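Local coordinates for protein sulfate adenylyltransferase (Allochromatium vinosum, PDB 4DNX) that catalyses the transfer of the adenylyl group of ATP to sulfate, giving adenosine 5'-phosphosulfate and diphosphate, the activating reaction of sulfate metabolism, at residues P82-L87 with E147-Q152; T138-H143 with G302-P307. All coordinates share one frame; numbering follows the deposited sequence. Where two conformers were deposited one is given.

Helix 144-149 connects the two contacts: residues 138-143 lead into its start and residues 147-152 carry its end. Contact 1, of residues 82-87 with 147-152, is buried and stays inside the PUA-like domain, where leucines pack on a phenylalanine and a glutamine, and a water joins polar atoms of the two segments. Contact 2, of residues 138-143 with 302-307, lies at the surface and joins that domain to the ATP-sulfurylase domain; two tyrosines meet an aspartate, a threonine and a histidine, with two direct side-chain hydrogen bonds, one of them weak. The centres of the two contacts are about 18 Å apart, and they touch by packing where Glu147 CB comes 4.1 Å from Pro141 O.

Contact 1 of 2, residues P82-L87 with E147-Q152; sequences PLLCLL and ETFNSQ
The ring of Phe149 receives Leu84 at its edge, close to the ring plane, where Leu84 CD1 lies 3.9 Å from Phe149 CE1. Leu86 CD1 comes to the same ring obliquely and less closely. Here, in the PUA-like domain, residues 82-87, which include strand 86-87, pack against the end of helix 144-149 and the loop residues that follow it. Phe149 CG stands anti to the backbone N (chi1 -177°), which carries the ring from the last turn of the helix to the leucines. A large apolar ring suits this buried place, where it links the leucines with helix 125-136, touching Met128 and Thr132.

Gln152 covers the neighbouring part of the strand: its CB lies 3.9 Å from Leu86 CB, and the two side chains cross at about a right angle. Glutamine suits a border between apolar packing and polar backbone, because its methylenes can lie on leucine while the amide reaches polar partners. Gln152 NE2 donates to Phe149 O at 3.1 Å, almost straight (173°) and with the oxygen in the amide plane. NE2 is also hydrogen-bonded to Gln39 OE1, and OE1 to Ser37 OG. These bonds fix the rotation of the amide. Gln152 OE1 further accepts from a water at 2.7 Å. The same water donates to Leu84 O at 2.7 Å. It also accepts from Leu86 N, 3.0 Å away.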
ATOM      1  N   PRO A  82       2.390 -26.766  -7.935  1.00 16.62           N
ATOM      2  CA  PRO A  82       3.819 -26.747  -7.684  1.00 17.14           C
ATOM      3  C   PRO A  82       4.287 -25.310  -7.694  1.00 17.63           C
ATOM      4  O   PRO A  82       3.720 -24.507  -8.420  1.00 17.86           O
ATOM      5  CB  PRO A  82       4.424 -27.491  -8.893  1.00 17.56           C
ATOM      6  CG  PRO A  82       3.325 -28.093  -9.664  1.00 18.94           C
ATOM      7  CD  PRO A  82       2.001 -27.606  -9.081  1.00 17.86           C
ATOM      8  N   LEU A  83       5.281 -24.977  -6.862  1.00 16.06           N
ATOM      9  CA  LEU A  83       5.933 -23.685  -6.924  1.00 15.62           C
ATOM     10  C   LEU A  83       7.362 -23.941  -7.336  1.00 16.21           C
ATOM     11  O   LEU A  83       8.194 -24.291  -6.498  1.00 16.68           O
ATOM     12  CB  LEU A  83       5.955 -23.010  -5.549  1.00 16.69           C
ATOM     13  CG  LEU A  83       4.645 -22.471  -4.986  1.00 18.41           C
ATOM     14  CD1 LEU A  83       4.973 -21.710  -3.657  1.00 17.92           C
ATOM     15  CD2 LEU A  83       3.899 -21.569  -5.987  1.00 16.94           C
ATOM     16  N   LEU A  84       7.640 -23.789  -8.628  1.00 16.02           N
ATOM     17  CA  LEU A  84       8.958 -24.163  -9.152  1.00 15.20           C
ATOM     18  C   LEU A  84       9.748 -22.944  -9.614  1.00 15.53           C
ATOM     19  O   LEU A  84       9.192 -21.917 -10.062  1.00 15.00           O
ATOM     20  CB  LEU A  84       8.796 -25.146 -10.317  1.00 17.04           C
ATOM     21  CG  LEU A  84       8.422 -26.592  -9.934  1.00 18.67           C
ATOM     22  CD1 LEU A  84       7.960 -27.348 -11.146  1.00 21.11           C
ATOM     23  CD2 LEU A  84       9.650 -27.315  -9.300  1.00 19.50           C
ATOM     24  N   CYS A  85      11.069 -23.051  -9.484  1.00 14.35           N
ATOM     25  CA  CYS A  85      11.992 -22.089 -10.125  1.00 13.79           C
ATOM     26  C   CYS A  85      12.802 -22.870 -11.140  1.00 14.52           C
ATOM     27  O   CYS A  85      13.828 -23.501 -10.811  1.00 16.63           O
ATOM     28  CB  CYS A  85      12.938 -21.454  -9.085  1.00 14.23           C
ATOM     29  SG  CYS A  85      14.006 -20.233  -9.874  1.00 17.41           S
ATOM     30  N   LEU A  86      12.304 -22.856 -12.375  1.00 14.05           N
ATOM     31  CA  LEU A  86      12.929 -23.602 -13.472  1.00 14.79           C
ATOM     32  C   LEU A  86      13.792 -22.659 -14.285  1.00 14.70           C
ATOM     33  O   LEU A  86      13.397 -21.527 -14.539  1.00 15.00           O
ATOM     34  CB  LEU A  86      11.844 -24.201 -14.366  1.00 14.63           C
ATOM     35  CG  LEU A  86      11.078 -25.399 -13.780  1.00 16.54           C
ATOM     36  CD1 LEU A  86       9.872 -25.748 -14.646  1.00 18.17           C
ATOM     37  CD2 LEU A  86      12.026 -26.578 -13.746  1.00 18.00           C
ATOM     38  N   LEU A  87      14.946 -23.154 -14.719  1.00 15.03           N
ATOM     39  CA  LEU A  87      15.969 -22.363 -15.436  1.00 15.48           C
ATOM     40  C   LEU A  87      16.476 -23.210 -16.612  1.00 15.90           C
ATOM     41  O   LEU A  87      16.483 -24.445 -16.553  1.00 15.63           O
ATOM     42  CB  LEU A  87      17.136 -22.082 -14.513  1.00 16.05           C
ATOM     43  CG  LEU A  87      16.859 -21.299 -13.199  1.00 16.86           C
ATOM     44  CD1 LEU A  87      18.185 -21.289 -12.434  1.00 19.01           C
ATOM     45  CD2 LEU A  87      16.361 -19.889 -13.500  1.00 17.58           C
ATOM     46  N   GLU A 147       1.899 -24.126 -22.190  1.00 18.29           N
ATOM     47  CA  GLU A 147       3.022 -23.628 -23.021  1.00 19.60           C
ATOM     48  C   GLU A 147       4.026 -22.890 -22.131  1.00 18.00           C
ATOM     49  O   GLU A 147       5.223 -23.149 -22.207  1.00 19.13           O
ATOM     50  CB  GLU A 147       2.532 -22.719 -24.143  1.00 22.63           C
ATOM     51  CG  GLU A 147       3.643 -22.254 -25.107  1.00 28.75           C
ATOM     52  CD  GLU A 147       3.125 -21.268 -26.147  1.00 37.83           C
ATOM     53  OE1 GLU A 147       3.062 -21.627 -27.343  1.00 48.68           O
ATOM     54  OE2 GLU A 147       2.750 -20.127 -25.768  1.00 45.65           O
ATOM     55  N   THR A 148       3.547 -21.999 -21.270  1.00 17.43           N
ATOM     56  CA  THR A 148       4.432 -21.268 -20.353  1.00 16.80           C
ATOM     57  C   THR A 148       5.198 -22.208 -19.446  1.00 17.62           C
ATOM     58  O   THR A 148       6.415 -22.068 -19.259  1.00 17.38           O
ATOM     59  CB  THR A 148       3.600 -20.231 -19.506  1.00 16.70           C
ATOM     60  OG1 THR A 148       3.074 -19.249 -20.410  1.00 17.96           O
ATOM     61  CG2 THR A 148       4.448 -19.566 -18.392  1.00 16.87           C
ATOM     62  N   PHE A 149       4.489 -23.185 -18.865  1.00 16.09           N
ATOM     63  CA  PHE A 149       5.116 -24.070 -17.872  1.00 16.47           C
ATOM     64  C   PHE A 149       6.270 -24.830 -18.525  1.00 17.63           C
ATOM     65  O   PHE A 149       7.325 -25.026 -17.910  1.00 17.63           O
ATOM     66  CB  PHE A 149       4.047 -25.060 -17.318  1.00 17.10           C
ATOM     67  CG  PHE A 149       4.555 -25.996 -16.228  1.00 17.49           C
ATOM     68  CD1 PHE A 149       5.028 -25.480 -15.017  1.00 17.98           C
ATOM     69  CD2 PHE A 149       4.573 -27.381 -16.428  1.00 19.49           C
ATOM     70  CE1 PHE A 149       5.509 -26.355 -13.992  1.00 19.43           C
ATOM     71  CE2 PHE A 149       5.041 -28.261 -15.427  1.00 20.89           C
ATOM     72  CZ  PHE A 149       5.497 -27.725 -14.206  1.00 19.42           C
ATOM     73  N   ASN A 150       6.058 -25.223 -19.773  1.00 17.67           N
ATOM     74  CA  ASN A 150       7.012 -26.060 -20.482  1.00 18.21           C
ATOM     75  C   ASN A 150       8.058 -25.253 -21.248  1.00 19.11           C
ATOM     76  O   ASN A 150       8.867 -25.828 -22.006  1.00 20.28           O
ATOM     77  CB  ASN A 150       6.260 -27.009 -21.428  1.00 20.36           C
ATOM     78  CG  ASN A 150       5.647 -28.176 -20.677  1.00 20.94           C
ATOM     79  OD1 ASN A 150       6.312 -29.176 -20.420  1.00 22.41           O
ATOM     80  ND2 ASN A 150       4.388 -28.037 -20.287  1.00 21.08           N
ATOM     81  N   SER A 151       8.061 -23.940 -21.036  1.00 17.91           N
ATOM     82  CA  SER A 151       8.930 -23.024 -21.795  1.00 18.69           C
ATOM     83  C   SER A 151       9.946 -22.319 -20.926  1.00 17.58           C
ATOM     84  O   SER A 151      10.448 -21.268 -21.324  1.00 18.31           O
ATOM     85  CB  SER A 151       8.095 -21.979 -22.546  1.00 20.14           C
ATOM     86  OG  SER A 151       7.563 -22.592 -23.704  1.00 24.30           O
ATOM     87  N   GLN A 152      10.288 -22.923 -19.790  1.00 16.56           N
ATOM     88  CA  GLN A 152      11.127 -22.261 -18.802  1.00 16.35           C
ATOM     89  C   GLN A 152      12.487 -22.906 -18.618  1.00 16.58           C
ATOM     90  O   GLN A 152      13.326 -22.367 -17.873  1.00 18.71           O
ATOM     91  CB  GLN A 152      10.453 -22.268 -17.434  1.00 16.11           C
ATOM     92  CG  GLN A 152       9.073 -21.572 -17.394  1.00 16.80           C
ATOM     93  CD  GLN A 152       8.451 -21.734 -16.027  1.00 18.43           C
ATOM     94  OE1 GLN A 152       8.680 -20.912 -15.149  1.00 19.65           O
ATOM     95  NE2 GLN A 152       7.757 -22.860 -15.799  1.00 19.16           N
TER
HETATM   96  O   HOH W   1       9.690 -21.377 -12.705  1.00 18.66           O

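Contact 2 of 2, residues T138-H143 with G302-P307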
ATOM      1  N   THR A 138      -4.672 -31.208 -19.216  1.00 24.65           N
ATOM      2  CA  THR A 138      -4.517 -31.472 -20.648  1.00 26.51           C
ATOM      3  C   THR A 138      -3.045 -31.471 -20.989  1.00 27.64           C
ATOM      4  O   THR A 138      -2.221 -30.927 -20.230  1.00 27.00           O
ATOM      5  CB  THR A 138      -5.182 -30.372 -21.512  1.00 26.56           C
ATOM      6  OG1 THR A 138      -5.069 -30.742 -22.897  1.00 27.00           O
ATOM      7  CG2 THR A 138      -4.507 -29.029 -21.309  1.00 27.16           C
ATOM      8  N   SER A 139      -2.737 -32.046 -22.154  1.00 29.30           N
ATOM      9  CA  SER A 139      -1.378 -32.026 -22.662  0.70 31.71           C
ATOM     10  C   SER A 139      -1.275 -31.133 -23.902  1.00 32.20           C
ATOM     11  O   SER A 139      -0.191 -30.959 -24.469  1.00 32.98           O
ATOM     12  CB  SER A 139      -0.923 -33.457 -22.968  0.70 33.96           C
ATOM     13  OG  SER A 139      -0.683 -34.151 -21.752  0.70 34.77           O
ATOM     14  N   ASP A 140      -2.409 -30.557 -24.301  1.00 29.82           N
ATOM     15  CA  ASP A 140      -2.494 -29.734 -25.505  1.00 31.26           C
ATOM     16  C   ASP A 140      -1.534 -28.544 -25.442  1.00 30.07           C
ATOM     17  O   ASP A 140      -1.665 -27.717 -24.552  1.00 27.64           O
ATOM     18  CB  ASP A 140      -3.931 -29.240 -25.672  1.00 31.99           C
ATOM     19  CG  ASP A 140      -4.176 -28.558 -26.994  1.00 35.35           C
ATOM     20  OD1 ASP A 140      -3.226 -28.300 -27.768  1.00 35.48           O
ATOM     21  OD2 ASP A 140      -5.359 -28.282 -27.261  1.00 39.69           O
ATOM     22  N   PRO A 141      -0.561 -28.468 -26.354  1.00 31.73           N
ATOM     23  CA  PRO A 141       0.296 -27.274 -26.429  1.00 32.04           C
ATOM     24  C   PRO A 141      -0.425 -25.969 -26.810  1.00 32.24           C
ATOM     25  O   PRO A 141       0.171 -24.899 -26.687  1.00 35.94           O
ATOM     26  CB  PRO A 141       1.322 -27.630 -27.514  1.00 32.76           C
ATOM     27  CG  PRO A 141       0.923 -28.968 -28.068  1.00 34.21           C
ATOM     28  CD  PRO A 141      -0.437 -29.304 -27.567  1.00 33.84           C
ATOM     29  N   LYS A 142      -1.676 -26.040 -27.259  1.00 35.55           N
ATOM     30  CA  LYS A 142      -2.517 -24.842 -27.456  1.00 33.55           C
ATOM     31  C   LYS A 142      -2.929 -24.181 -26.114  1.00 30.59           C
ATOM     32  O   LYS A 142      -3.450 -23.066 -26.092  1.00 30.87           O
ATOM     33  CB  LYS A 142      -3.788 -25.164 -28.281  1.00 37.49           C
ATOM     34  CG  LYS A 142      -3.564 -25.469 -29.810  1.00 39.77           C
ATOM     35  CD  LYS A 142      -4.844 -26.039 -30.493  1.00 42.57           C
ATOM     36  CE  LYS A 142      -4.960 -27.558 -30.266  1.00 43.05           C
ATOM     37  NZ  LYS A 142      -6.172 -28.240 -30.828  1.00 51.09           N
ATOM     38  N   HIS A 143      -2.731 -24.870 -25.003  1.00 26.09           N
ATOM     39  CA  HIS A 143      -3.167 -24.324 -23.732  1.00 23.04           C
ATOM     40  C   HIS A 143      -2.062 -23.350 -23.283  1.00 20.64           C
ATOM     41  O   HIS A 143      -0.879 -23.727 -23.213  1.00 21.03           O
ATOM     42  CB  HIS A 143      -3.393 -25.463 -22.751  1.00 21.23           C
ATOM     43  CG  HIS A 143      -3.903 -25.028 -21.416  1.00 20.64           C
ATOM     44  ND1 HIS A 143      -3.199 -24.185 -20.580  1.00 18.82           N
ATOM     45  CD2 HIS A 143      -5.036 -25.358 -20.761  1.00 20.12           C
ATOM     46  CE1 HIS A 143      -3.890 -23.997 -19.466  1.00 18.44           C
ATOM     47  NE2 HIS A 143      -4.996 -24.728 -19.541  1.00 18.22           N
ATOM     48  N   GLY A 302     -10.318 -21.815 -23.426  1.00 25.59           N
ATOM     49  CA  GLY A 302     -10.686 -22.773 -24.476  1.00 28.03           C
ATOM     50  C   GLY A 302     -11.856 -23.648 -24.060  1.00 29.03           C
ATOM     51  O   GLY A 302     -12.803 -23.169 -23.422  1.00 30.04           O
ATOM     52  N   ASP A 303     -11.755 -24.942 -24.348  1.00 30.64           N
ATOM     53  CA  ASP A 303     -12.835 -25.877 -24.056  1.00 31.05           C
ATOM     54  C   ASP A 303     -12.427 -27.015 -23.116  1.00 28.94           C
ATOM     55  O   ASP A 303     -13.061 -28.056 -23.091  1.00 29.78           O
ATOM     56  CB  ASP A 303     -13.412 -26.430 -25.380  1.00 38.79           C
ATOM     57  CG  ASP A 303     -14.899 -26.200 -25.500  1.00 46.34           C
ATOM     58  OD1 ASP A 303     -15.384 -25.121 -25.059  1.00 52.13           O
ATOM     59  OD2 ASP A 303     -15.590 -27.103 -26.033  1.00 56.42           O
ATOM     60  N   TYR A 304     -11.368 -26.817 -22.334  1.00 26.86           N
ATOM     61  CA  TYR A 304     -10.789 -27.908 -21.554  1.00 26.69           C
ATOM     62  C   TYR A 304     -11.592 -28.320 -20.334  1.00 26.35           C
ATOM     63  O   TYR A 304     -11.498 -29.465 -19.921  1.00 27.27           O
ATOM     64  CB  TYR A 304      -9.361 -27.575 -21.099  1.00 25.80           C
ATOM     65  CG  TYR A 304      -8.476 -27.203 -22.237  1.00 25.68           C
ATOM     66  CD1 TYR A 304      -7.942 -28.188 -23.085  1.00 28.51           C
ATOM     67  CD2 TYR A 304      -8.191 -25.869 -22.502  1.00 25.71           C
ATOM     68  CE1 TYR A 304      -7.142 -27.839 -24.145  1.00 29.78           C
ATOM     69  CE2 TYR A 304      -7.379 -25.503 -23.580  1.00 26.10           C
ATOM     70  CZ  TYR A 304      -6.854 -26.493 -24.377  1.00 28.95           C
ATOM     71  OH  TYR A 304      -6.046 -26.155 -25.439  1.00 29.39           O
ATOM     72  N   TYR A 305     -12.360 -27.395 -19.755  1.00 24.11           N
ATOM     73  CA  TYR A 305     -13.049 -27.643 -18.497  1.00 22.98           C
ATOM     74  C   TYR A 305     -14.577 -27.535 -18.614  1.00 23.68           C
ATOM     75  O   TYR A 305     -15.114 -26.791 -19.435  1.00 23.59           O
ATOM     76  CB  TYR A 305     -12.524 -26.686 -17.406  1.00 20.59           C
ATOM     77  CG  TYR A 305     -11.019 -26.513 -17.444  1.00 19.98           C
ATOM     78  CD1 TYR A 305     -10.160 -27.607 -17.235  1.00 21.11           C
ATOM     79  CD2 TYR A 305     -10.451 -25.278 -17.743  1.00 19.17           C
ATOM     80  CE1 TYR A 305      -8.760 -27.466 -17.290  1.00 19.61           C
ATOM     81  CE2 TYR A 305      -9.039 -25.128 -17.795  1.00 19.10           C
ATOM     82  CZ  TYR A 305      -8.215 -26.246 -17.590  1.00 19.94           C
ATOM     83  OH  TYR A 305      -6.856 -26.109 -17.654  1.00 19.67           O
ATOM     84  N   GLY A 306     -15.269 -28.331 -17.817  1.00 23.80           N
ATOM     85  CA  GLY A 306     -16.729 -28.209 -17.750  1.00 24.91           C
ATOM     86  C   GLY A 306     -17.099 -26.904 -17.034  1.00 22.77           C
ATOM     87  O   GLY A 306     -16.328 -26.409 -16.207  1.00 22.37           O
ATOM     88  N   PRO A 307     -18.277 -26.352 -17.340  1.00 23.68           N
ATOM     89  CA  PRO A 307     -18.667 -25.018 -16.816  1.00 23.68           C
ATOM     90  C   PRO A 307     -18.638 -24.877 -15.281  1.00 23.20           C
ATOM     91  O   PRO A 307     -18.330 -23.790 -14.772  1.00 21.67           O
ATOM     92  CB  PRO A 307     -20.110 -24.829 -17.344  1.00 24.10           C
ATOM     93  CG  PRO A 307     -20.554 -26.151 -17.833  1.00 25.84           C
ATOM     94  CD  PRO A 307     -19.303 -26.917 -18.244  1.00 25.91           C
TER
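The ring of Tyr304 takes His143 and Thr138 over one face and Asp140 at its edge. His143 CD2 is offset toward the rim, 3.6 Å from Tyr304 CD2, with the two ring planes at 48°. Thr138 CG2 lies over the same face, 4.0 Å from Tyr304 CD1, and Thr138 OG1 is near CE1 as well. Tyr304 OH meets Asp140 OD2 at 2.9 Å in a weak hydrogen bond, the carboxylate oxygen lying in the plane of the phenol ring. Tyrosine suits the site because its ring packs while its end still reaches the carboxylate. Beside it, His143 NE2 donates to Tyr305 OH at 3.0 Å, bent to 146°; that hydroxyl also bonds to Tyr136 O.

Turns set these groups in place. Thr138 OG1 accepts from Asp140 N at 3.0 Å in an ST turn, and Asp140 OD1 takes Lys142 N at 2.8 Å in an Asx turn, from above the carboxylate plane. A type I turn from Asp140 brings the chain to His143, the N-cap of helix 144-149; its ND1 accepts from Gly145 N and Val146 N. The contact thus joins the loop between helices 125-136 and 144-149 to the loop between strand 291-294 and helix 309-316.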